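Local coordinates for 23S rRNA (guanine(2535)-N(1))-methyltransferase (PDB 1O9G), which methylates N1 of guanine-2535 in 23S ribosomal RNA with S-adenosyl-L-methionine as methyl donor, conferring resistance to the antibiotic avilamycin, at residues C59-L71 and L92-L105. The protein carries 3 engineered substitutions. Residues are numbered along the deposited sequence; the frame is centred on the assembly and turned at random.
Sequences CCGSGYLLTVLGL and LAAKNLALLSPAGL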
ATOM      1  N   CYS A  59      -7.412  -3.224  -0.399  1.00 13.07           N
ATOM      2  CA  CYS A  59      -8.124  -2.302  -1.280  1.00 13.78           C
ATOM      3  C   CYS A  59      -7.098  -1.632  -2.148  1.00 12.85           C
ATOM      4  O   CYS A  59      -6.919  -0.422  -2.135  1.00 13.19           O
ATOM      5  CB  CYS A  59      -8.932  -1.255  -0.537  1.00 15.28           C
ATOM      6  SG  CYS A  59      -9.945  -1.867   0.796  1.00 19.95           S
ATOM      7  N   CYS A  60      -6.395  -2.437  -2.933  1.00 13.53           N
ATOM      8  CA  CYS A  60      -5.149  -1.973  -3.486  1.00 12.37           C
ATOM      9  C   CYS A  60      -5.253  -0.946  -4.607  1.00 12.71           C
ATOM     10  O   CYS A  60      -4.259  -0.284  -4.907  1.00 13.15           O
ATOM     11  CB  CYS A  60      -4.303  -3.166  -3.959  1.00 12.59           C
ATOM     12  SG  CYS A  60      -4.959  -4.076  -5.368  1.00 14.18           S
ATOM     13  N   GLY A  61      -6.421  -0.816  -5.240  1.00 13.14           N
ATOM     14  CA  GLY A  61      -6.574   0.105  -6.335  1.00 14.03           C
ATOM     15  C   GLY A  61      -5.565  -0.165  -7.411  1.00 13.64           C
ATOM     16  O   GLY A  61      -5.412  -1.302  -7.834  1.00 14.52           O
ATOM     17  N   SER A  62      -4.870   0.886  -7.821  1.00 14.29           N
ATOM     18  CA  SER A  62      -3.849   0.811  -8.864  1.00 14.45           C
ATOM     19  C   SER A  62      -2.590   0.091  -8.438  1.00 12.40           C
ATOM     20  O   SER A  62      -1.696  -0.132  -9.252  1.00 12.83           O
ATOM     21  CB  SER A  62      -3.446   2.231  -9.273  1.00 16.26           C
ATOM     22  OG  SER A  62      -2.675   2.871  -8.259  1.00 18.11           O
ATOM     23  N   GLY A  63      -2.459  -0.220  -7.143  1.00 11.78           N
ATOM     24  CA  GLY A  63      -1.283  -0.876  -6.623  1.00 10.53           C
ATOM     25  C   GLY A  63      -0.078   0.030  -6.445  1.00 11.41           C
ATOM     26  O   GLY A  63       1.000  -0.462  -6.053  1.00 11.11           O
ATOM     27  N   TYR A  64      -0.235   1.326  -6.707  1.00 10.24           N
ATOM     28  CA  TYR A  64       0.882   2.245  -6.599  1.00 11.20           C
ATOM     29  C   TYR A  64       1.375   2.265  -5.156  1.00 11.50           C
ATOM     30  O   TYR A  64       2.586   2.233  -4.902  1.00 11.63           O
ATOM     31  CB  TYR A  64       0.439   3.645  -7.055  1.00 10.57           C
ATOM     32  CG  TYR A  64       1.481   4.675  -6.798  1.00 11.74           C
ATOM     33  CD1 TYR A  64       2.545   4.835  -7.674  1.00 12.10           C
ATOM     34  CD2 TYR A  64       1.409   5.495  -5.686  1.00 12.64           C
ATOM     35  CE1 TYR A  64       3.553   5.756  -7.417  1.00 12.59           C
ATOM     36  CE2 TYR A  64       2.397   6.448  -5.426  1.00 13.64           C
ATOM     37  CZ  TYR A  64       3.454   6.580  -6.294  1.00 13.44           C
ATOM     38  OH  TYR A  64       4.453   7.488  -6.053  1.00 14.69           O
ATOM     39  N   LEU A  65       0.462   2.398  -4.197  1.00 11.36           N
ATOM     40  CA  LEU A  65       0.829   2.503  -2.802  1.00 10.94           C
ATOM     41  C   LEU A  65       1.634   1.289  -2.325  1.00 10.65           C
ATOM     42  O   LEU A  65       2.699   1.418  -1.719  1.00 10.70           O
ATOM     43  CB  LEU A  65      -0.394   2.759  -1.922  1.00 11.52           C
ATOM     44  CG  LEU A  65      -0.204   2.798  -0.413  1.00 12.81           C
ATOM     45  CD1 LEU A  65       0.884   3.794   0.021  1.00 14.24           C
ATOM     46  CD2 LEU A  65      -1.546   3.133   0.254  1.00 13.51           C
ATOM     47  N   LEU A  66       1.128   0.109  -2.590  1.00 11.08           N
ATOM     48  CA  LEU A  66       1.786  -1.104  -2.156  1.00 10.35           C
ATOM     49  C   LEU A  66       3.129  -1.260  -2.825  1.00 10.16           C
ATOM     50  O   LEU A  66       4.065  -1.714  -2.196  1.00 11.16           O
ATOM     51  CB  LEU A  66       0.881  -2.321  -2.413  1.00 10.19           C
ATOM     52  CG  LEU A  66       1.414  -3.660  -1.904  1.00 10.59           C
ATOM     53  CD1 LEU A  66       1.536  -3.659  -0.392  1.00 11.34           C
ATOM     54  CD2 LEU A  66       0.520  -4.757  -2.348  1.00 12.54           C
ATOM     55  N   THR A  67       3.228  -0.845  -4.073  1.00 10.26           N
ATOM     56  CA  THR A  67       4.470  -1.008  -4.812  1.00 10.40           C
ATOM     57  C   THR A  67       5.535  -0.029  -4.302  1.00 11.42           C
ATOM     58  O   THR A  67       6.713  -0.408  -4.145  1.00 11.39           O
ATOM     59  CB  THR A  67       4.240  -0.835  -6.312  1.00 10.69           C
ATOM     60  OG1 THR A  67       3.320  -1.850  -6.777  1.00 11.11           O
ATOM     61  CG2 THR A  67       5.512  -1.051  -7.087  1.00 11.90           C
ATOM     62  N   VAL A  68       5.145   1.214  -4.000  1.00 10.65           N
ATOM     63  CA  VAL A  68       6.030   2.198  -3.347  1.00 11.41           C
ATOM     64  C   VAL A  68       6.595   1.580  -2.071  1.00 10.57           C
ATOM     65  O   VAL A  68       7.798   1.614  -1.847  1.00 12.50           O
ATOM     66  CB  VAL A  68       5.311   3.527  -3.018  1.00 12.37           C
ATOM     67  CG1 VAL A  68       6.046   4.352  -1.970  1.00 16.16           C
ATOM     68  CG2 VAL A  68       5.111   4.288  -4.280  1.00 13.42           C
ATOM     69  N   LEU A  69       5.728   1.004  -1.241  1.00 10.40           N
ATOM     70  CA  LEU A  69       6.189   0.443   0.005  1.00 11.21           C
ATOM     71  C   LEU A  69       7.076  -0.757  -0.197  1.00 11.19           C
ATOM     72  O   LEU A  69       8.089  -0.927   0.478  1.00 12.34           O
ATOM     73  CB  LEU A  69       5.038   0.115   0.902  1.00 11.31           C
ATOM     74  CG  LEU A  69       4.268   1.346   1.382  1.00 11.76           C
ATOM     75  CD1 LEU A  69       2.992   0.871   2.083  1.00 14.13           C
ATOM     76  CD2 LEU A  69       5.131   2.209   2.318  1.00 13.55           C
ATOM     77  N   GLY A  70       6.707  -1.604  -1.154  1.00 10.70           N
ATOM     78  CA  GLY A  70       7.464  -2.791  -1.478  1.00 11.39           C
ATOM     79  C   GLY A  70       8.904  -2.485  -1.881  1.00 12.52           C
ATOM     80  O   GLY A  70       9.834  -3.149  -1.431  1.00 13.09           O
ATOM     81  N   LEU A  71       9.101  -1.460  -2.705  1.00 12.43           N
ATOM     82  CA  LEU A  71      10.429  -1.053  -3.137  1.00 13.56           C
ATOM     83  C   LEU A  71      11.153  -0.284  -2.036  1.00 15.03           C
ATOM     84  O   LEU A  71      12.271  -0.595  -1.665  1.00 15.91           O
ATOM     85  CB  LEU A  71      10.381  -0.251  -4.446  1.00 13.73           C
ATOM     86  CG  LEU A  71       9.877  -1.012  -5.679  1.00 13.91           C
ATOM     87  CD1 LEU A  71       9.666  -0.066  -6.846  1.00 14.58           C
ATOM     88  CD2 LEU A  71      10.816  -2.136  -6.023  1.00 14.26           C
ATOM     89  N   LEU A  92      -3.960  -2.777 -13.672  1.00 20.22           N
ATOM     90  CA  LEU A  92      -2.895  -1.814 -13.458  1.00 20.05           C
ATOM     91  C   LEU A  92      -2.068  -2.178 -12.225  1.00 16.04           C
ATOM     92  O   LEU A  92      -0.852  -2.052 -12.250  1.00 14.69           O
ATOM     93  CB  LEU A  92      -3.451  -0.417 -13.325  1.00 23.67           C
ATOM     94  CG  LEU A  92      -2.411   0.706 -13.449  1.00 29.48           C
ATOM     95  CD1 LEU A  92      -1.805   0.798 -14.864  1.00 34.30           C
ATOM     96  CD2 LEU A  92      -3.081   2.007 -13.107  1.00 35.16           C
ATOM     97  N   ALA A  93      -2.715  -2.666 -11.167  1.00 15.34           N
ATOM     98  CA  ALA A  93      -2.004  -3.114  -9.974  1.00 13.62           C
ATOM     99  C   ALA A  93      -1.014  -4.214 -10.312  1.00 13.09           C
ATOM    100  O   ALA A  93       0.096  -4.248  -9.802  1.00 13.28           O
ATOM    101  CB  ALA A  93      -2.939  -3.556  -8.857  1.00 15.33           C
ATOM    102  N   ALA A  94      -1.400  -5.083 -11.233  1.00 13.11           N
ATOM    103  CA  ALA A  94      -0.533  -6.170 -11.630  1.00 12.64           C
ATOM    104  C   ALA A  94       0.712  -5.622 -12.343  1.00 13.32           C
ATOM    105  O   ALA A  94       1.795  -6.138 -12.145  1.00 13.16           O
ATOM    106  CB  ALA A  94      -1.265  -7.144 -12.507  1.00 14.69           C
ATOM    107  N   LYS A  95       0.562  -4.603 -13.189  1.00 13.74           N
ATOM    108  CA  LYS A  95       1.709  -3.958 -13.831  1.00 14.74           C
ATOM    109  C   LYS A  95       2.626  -3.344 -12.789  1.00 13.58           C
ATOM    110  O   LYS A  95       3.848  -3.419 -12.905  1.00 14.14           O
ATOM    111  CB  LYS A  95       1.286  -2.885 -14.855  1.00 18.06           C
ATOM    112  CG  LYS A  95       0.652  -3.434 -16.098  1.00 23.46           C
ATOM    113  CD  LYS A  95       0.398  -2.315 -17.107  1.00 29.17           C
ATOM    114  CE  LYS A  95       1.632  -1.955 -17.924  1.00 35.25           C
ATOM    115  NZ  LYS A  95       1.257  -1.254 -19.180  1.00 44.84           N
ATOM    116  N   ASN A  96       2.054  -2.736 -11.761  1.00 11.89           N
ATOM    117  CA  ASN A  96       2.886  -2.162 -10.710  1.00 11.97           C
ATOM    118  C   ASN A  96       3.593  -3.253  -9.927  1.00 11.72           C
ATOM    119  O   ASN A  96       4.784  -3.147  -9.671  1.00 12.70           O
ATOM    120  CB  ASN A  96       2.112  -1.204  -9.792  1.00 12.33           C
ATOM    121  CG  ASN A  96       2.008   0.188 -10.351  1.00 13.87           C
ATOM    122  OD1 ASN A  96       2.988   0.678 -10.894  1.00 16.04           O
ATOM    123  ND2 ASN A  96       0.857   0.869 -10.181  1.00 13.64           N
ATOM    124  N   LEU A  97       2.885  -4.315  -9.557  1.00 11.70           N
ATOM    125  CA  LEU A  97       3.525  -5.392  -8.803  1.00 12.01           C
ATOM    126  C   LEU A  97       4.622  -6.114  -9.586  1.00 12.30           C
ATOM    127  O   LEU A  97       5.531  -6.683  -9.005  1.00 12.64           O
ATOM    128  CB  LEU A  97       2.539  -6.420  -8.272  1.00 14.38           C
ATOM    129  CG  LEU A  97       1.664  -5.937  -7.156  1.00 17.89           C
ATOM    130  CD1 LEU A  97       0.874  -7.155  -6.682  1.00 21.07           C
ATOM    131  CD2 LEU A  97       2.349  -5.319  -5.999  1.00 22.82           C
ATOM    132  N   ALA A  98       4.513  -6.113 -10.909  1.00 12.98           N
ATOM    133  CA  ALA A  98       5.562  -6.667 -11.752  1.00 13.07           C
ATOM    134  C   ALA A  98       6.910  -5.963 -11.481  1.00 12.80           C
ATOM    135  O   ALA A  98       7.963  -6.549 -11.701  1.00 15.05           O
ATOM    136  CB  ALA A  98       5.183  -6.586 -13.210  1.00 14.86           C
ATOM    137  N   LEU A  99       6.874  -4.710 -11.039  1.00 12.65           N
ATOM    138  CA  LEU A  99       8.067  -3.945 -10.719  1.00 12.95           C
ATOM    139  C   LEU A  99       8.770  -4.364  -9.434  1.00 12.73           C
ATOM    140  O   LEU A  99       9.827  -3.831  -9.115  1.00 13.50           O
ATOM    141  CB  LEU A  99       7.724  -2.447 -10.648  1.00 12.80           C
ATOM    142  CG  LEU A  99       7.091  -1.882 -11.927  1.00 11.91           C
ATOM    143  CD1 LEU A  99       6.622  -0.486 -11.639  1.00 13.25           C
ATOM    144  CD2 LEU A  99       8.059  -1.913 -13.088  1.00 14.50           C
ATOM    145  N   LEU A 100       8.210  -5.320  -8.712  1.00 12.40           N
ATOM    146  CA  LEU A 100       8.825  -5.819  -7.482  1.00 12.06           C
ATOM    147  C   LEU A 100       9.861  -6.896  -7.750  1.00 13.10           C
ATOM    148  O   LEU A 100      10.376  -7.473  -6.800  1.00 13.40           O
ATOM    149  CB  LEU A 100       7.767  -6.307  -6.507  1.00 11.32           C
ATOM    150  CG  LEU A 100       6.852  -5.205  -6.016  1.00 11.60           C
ATOM    151  CD1 LEU A 100       5.801  -5.786  -5.146  1.00 14.60           C
ATOM    152  CD2 LEU A 100       7.621  -4.104  -5.265  1.00 13.04           C
ATOM    153  N   SER A 101      10.156  -7.176  -9.007  1.00 15.91           N
ATOM    154  CA  SER A 101      11.301  -8.033  -9.320  1.00 17.34           C
ATOM    155  C   SER A 101      12.298  -7.302 -10.196  1.00 17.59           C
ATOM    156  O   SER A 101      11.932  -6.408 -10.955  1.00 17.06           O
ATOM    157  CB  SER A 101      10.881  -9.325  -9.988  1.00 19.39           C
ATOM    158  OG  SER A 101      10.613  -9.102 -11.350  1.00 22.07           O
ATOM    159  N   PRO A 102      13.573  -7.653 -10.105  1.00 18.44           N
ATOM    160  CA  PRO A 102      14.529  -7.081 -11.066  1.00 20.13           C
ATOM    161  C   PRO A 102      14.115  -7.259 -12.526  1.00 19.88           C
ATOM    162  O   PRO A 102      14.262  -6.280 -13.285  1.00 18.98           O
ATOM    163  CB  PRO A 102      15.830  -7.796 -10.732  1.00 23.01           C
ATOM    164  CG  PRO A 102      15.694  -8.125  -9.266  1.00 22.25           C
ATOM    165  CD  PRO A 102      14.241  -8.503  -9.106  1.00 20.80           C
ATOM    166  N   ALA A 103      13.533  -8.388 -12.904  1.00 20.87           N
ATOM    167  CA  ALA A 103      13.130  -8.610 -14.300  1.00 22.23           C
ATOM    168  C   ALA A 103      12.047  -7.618 -14.705  1.00 20.28           C
ATOM    169  O   ALA A 103      12.064  -7.117 -15.805  1.00 21.02           O
ATOM    170  CB  ALA A 103      12.645 -10.037 -14.545  1.00 25.05           C
ATOM    171  N   GLY A 104      11.105  -7.333 -13.824  1.00 18.14           N
ATOM    172  CA  GLY A 104      10.064  -6.367 -14.128  1.00 17.30           C
ATOM    173  C   GLY A 104      10.581  -4.959 -14.314  1.00 15.57           C
ATOM    174  O   GLY A 104      10.132  -4.184 -15.194  1.00 14.88           O
ATOM    175  N   LEU A 105      11.553  -4.599 -13.489  1.00 15.05           N
ATOM    176  CA  LEU A 105      12.185  -3.289 -13.597  1.00 15.14           C
ATOM    177  C   LEU A 105      13.022  -3.203 -14.862  1.00 16.01           C
ATOM    178  O   LEU A 105      13.038  -2.165 -15.502  1.00 16.77           O
ATOM    179  CB  LEU A 105      13.006  -2.962 -12.350  1.00 15.25           C
ATOM    180  CG  LEU A 105      12.120  -2.540 -11.185  1.00 14.10           C
ATOM    181  CD1 LEU A 105      12.854  -2.669  -9.863  1.00 15.61           C
ATOM    182  CD2 LEU A 105      11.585  -1.135 -11.377  1.00 16.32           C
TER
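Ala93 sets its methyl against the turn Cys60-Gly63, where CB lies 3.5 Å from Gly61 O and Gly63, lacking a side chain, lets the backbones close to 4.1 Å between Gly63 CA and Ala93 CA. Asn96 reaches over the same turn: ND2 donates to Ser62 O (2.9 Å, N-H...O 163°), which lies nearly in the amide plane, although the nitrogen sits above the carbonyl plane; OD1 is taken by His23 N. The glycine-bearing loop after strand 53-57 and helices 64-71 and 92-98, which run nearly parallel (8° between their directions), belong to the Rossmann-like methyltransferase fold. Gly61 N hydrogen-bonds Asp84 OD2 at the end of strand 77-84. Thr67 lies across Asn96 at about a right angle, OG1 3.3 Å from Asn96 CB and CG2 3.4 Å from Asn96 O. With OG1 beside its own backbone N (chi1 -62°), the hydroxyl turns back to donate to Gly63 O, which Thr67 N approaches from the opposite face. Leu97 CD2 fills the hollow between Thr67 OG1 and Leu66 CD2, with Leu97 resting on strand 147-151 and Leu66 on strand 77-84. Farther along, Leu100 CD2 settles onto the bare backbone of Gly70, 4.0 Å from Gly70 C, and meets Leu71 CD2 at 3.8 Å; that same Leu71 methyl also touches Leu99 O.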